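Local coordinates for CBS domain protein/ACT domain protein (Thermotoga maritima, PDB 1VR9) that is of unknown function but carries a pair of CBS domains followed by an ACT domain, a family loosely linked to magnesium binding and transport, at residues Ala30-Cys35 with Leu68-Ser73. Numbering follows the deposited sequence. Where two conformers were deposited one is given.
Sequences ATVREC and LDLDSS
Arg-33 crosses to the turn at Leu-70 and Asp-71 from the first turn of its helix. Its CB packs on Leu-70 O, which also accepts the backbone bond from Arg-33 N at 3.0 Å. CG leaves anti to the backbone N (chi1 -179°), and a bend at chi3 turns the guanidinium so that Leu-70 CB lies over one of its faces, toward the rim. NE and CZ pass Leu-70 CB and NH2 comes closest to it, at 3.6 Å. At the tip, in the conformer given, one of two deposited, NH1 and NH2 both reach the single oxygen Asp-71 OD1, at 3.0 and 3.2 Å, in a salt bridge that meets the carboxylate from above its plane. One residue earlier, Val-32 N donates to Ser-72 O (2.7 Å), and Val-32 CG2 rests 3.5 Å from Ser-72 OG. Thr-31 caps the helix in a capping box with Glu-34, OG1 accepting from Glu-34 N and Thr-31 N donating back to Glu-34 OE1, while its CG2 lies against Asp-71 O. A valine here would probably leave Glu-34 N without its capping acceptor. The type I turn Asp-69 to Ser-72 thus covers the N-terminus of helix 32-41, in the loop between strands 56-61 and 85-86 at the surface of the first CBS domain.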
loop_
_atom_site.group_PDB
_atom_site.type_symbol
_atom_site.label_atom_id
_atom_site.label_comp_id
_atom_site.label_asym_id
_atom_site.label_seq_id
_atom_site.Cartn_x
_atom_site.Cartn_y
_atom_site.Cartn_z
ATOM N N ALA A 30 -10.820 5.524 -9.523
ATOM C CA ALA A 30 -11.817 4.658 -8.919
ATOM C C ALA A 30 -12.823 5.517 -8.154
ATOM O O ALA A 30 -12.464 6.561 -7.592
ATOM C CB ALA A 30 -11.148 3.698 -7.971
ATOM N N THR A 31 -14.067 5.048 -8.088
ATOM C CA THR A 31 -15.058 5.729 -7.259
ATOM C C THR A 31 -14.820 5.423 -5.779
ATOM O O THR A 31 -14.191 4.402 -5.409
ATOM C CB THR A 31 -16.507 5.300 -7.614
ATOM O OG1 THR A 31 -16.685 3.907 -7.325
ATOM C CG2 THR A 31 -16.828 5.569 -9.064
ATOM N N VAL A 32 -15.356 6.289 -4.928
ATOM C CA VAL A 32 -15.383 6.032 -3.490
ATOM C C VAL A 32 -16.013 4.666 -3.153
ATOM O O VAL A 32 -15.462 3.908 -2.338
ATOM C CB VAL A 32 -16.094 7.202 -2.753
ATOM C CG1 VAL A 32 -16.427 6.846 -1.337
ATOM C CG2 VAL A 32 -15.194 8.461 -2.790
ATOM N N ARG A 33 -17.126 4.327 -3.819
ATOM C CA ARG A 33 -17.802 3.044 -3.598
ATOM C C ARG A 33 -16.829 1.883 -3.842
ATOM O O ARG A 33 -16.749 0.964 -3.049
ATOM C CB ARG A 33 -19.017 2.915 -4.511
ATOM C CG ARG A 33 -19.819 1.643 -4.363
ATOM C CD ARG A 33 -20.935 1.569 -5.394
ATOM N NE ARG A 33 -21.990 2.554 -5.145
ATOM C CZ ARG A 33 -22.201 3.669 -5.855
ATOM N NH1 ARG A 33 -21.441 3.987 -6.896
ATOM N NH2 ARG A 33 -23.197 4.475 -5.522
ATOM N N GLU A 34 -16.139 1.925 -4.976
ATOM C CA GLU A 34 -15.168 0.873 -5.321
ATOM C C GLU A 34 -14.031 0.737 -4.318
ATOM O O GLU A 34 -13.634 -0.392 -3.974
ATOM C CB GLU A 34 -14.567 1.151 -6.685
ATOM C CG GLU A 34 -15.543 0.986 -7.833
ATOM C CD GLU A 34 -14.882 1.287 -9.173
ATOM O OE1 GLU A 34 -14.453 2.447 -9.409
ATOM O OE2 GLU A 34 -14.771 0.345 -10.001
ATOM N N CYS A 35 -13.502 1.866 -3.851
ATOM C CA CYS A 35 -12.420 1.860 -2.892
ATOM C C CYS A 35 -12.873 1.277 -1.561
ATOM O O CYS A 35 -12.218 0.412 -1.008
ATOM C CB CYS A 35 -11.907 3.273 -2.677
ATOM S SG CYS A 35 -10.378 3.343 -1.827
ATOM N N LEU A 68 -17.977 11.555 1.759
ATOM C CA LEU A 68 -17.986 11.675 0.306
ATOM C C LEU A 68 -19.144 10.904 -0.344
ATOM O O LEU A 68 -19.532 9.821 0.111
ATOM C CB LEU A 68 -16.647 11.179 -0.259
ATOM C CG LEU A 68 -15.423 11.922 0.287
ATOM C CD1 LEU A 68 -14.135 11.370 -0.293
ATOM C CD2 LEU A 68 -15.527 13.425 0.045
ATOM N N ASP A 69 -19.665 11.454 -1.433
ATOM C CA ASP A 69 -20.664 10.769 -2.249
ATOM C C ASP A 69 -20.013 9.505 -2.803
ATOM O O ASP A 69 -18.862 9.546 -3.220
ATOM C CB ASP A 69 -21.114 11.661 -3.407
ATOM C CG ASP A 69 -22.358 11.125 -4.116
ATOM O OD1 ASP A 69 -22.280 10.047 -4.749
ATOM O OD2 ASP A 69 -23.417 11.795 -4.043
ATOM N N LEU A 70 -20.748 8.398 -2.800
ATOM C CA LEU A 70 -20.196 7.104 -3.243
ATOM C C LEU A 70 -19.796 7.089 -4.720
ATOM O O LEU A 70 -18.920 6.325 -5.119
ATOM C CB LEU A 70 -21.183 5.973 -2.955
ATOM C CG LEU A 70 -21.432 5.711 -1.461
ATOM C CD1 LEU A 70 -22.568 4.747 -1.257
ATOM C CD2 LEU A 70 -20.157 5.218 -0.767
ATOM N N ASP A 71 -20.439 7.938 -5.515
ATOM C CA ASP A 71 -20.164 8.031 -6.949
ATOM C C ASP A 71 -18.945 8.909 -7.283
ATOM O O ASP A 71 -18.445 8.886 -8.425
ATOM C CB ASP A 71 -21.406 8.555 -7.679
ATOM C CG ASP A 71 -22.623 7.665 -7.470
ATOM O OD1 ASP A 71 -22.602 6.515 -7.943
ATOM O OD2 ASP A 71 -23.599 8.115 -6.831
ATOM N N SER A 72 -18.479 9.682 -6.309
ATOM C CA SER A 72 -17.340 10.563 -6.511
ATOM C C SER A 72 -16.041 9.755 -6.600
ATOM O O SER A 72 -16.012 8.557 -6.288
ATOM C CB SER A 72 -17.261 11.623 -5.421
ATOM O OG SER A 72 -17.076 11.079 -4.130
ATOM N N SER A 73 -14.994 10.423 -7.084
ATOM C CA SER A 73 -13.691 9.794 -7.361
ATOM C C SER A 73 -12.745 9.922 -6.173
ATOM O O SER A 73 -12.837 10.891 -5.402
ATOM C CB SER A 73 -13.055 10.493 -8.567
ATOM O OG SER A 73 -11.778 9.981 -8.848
#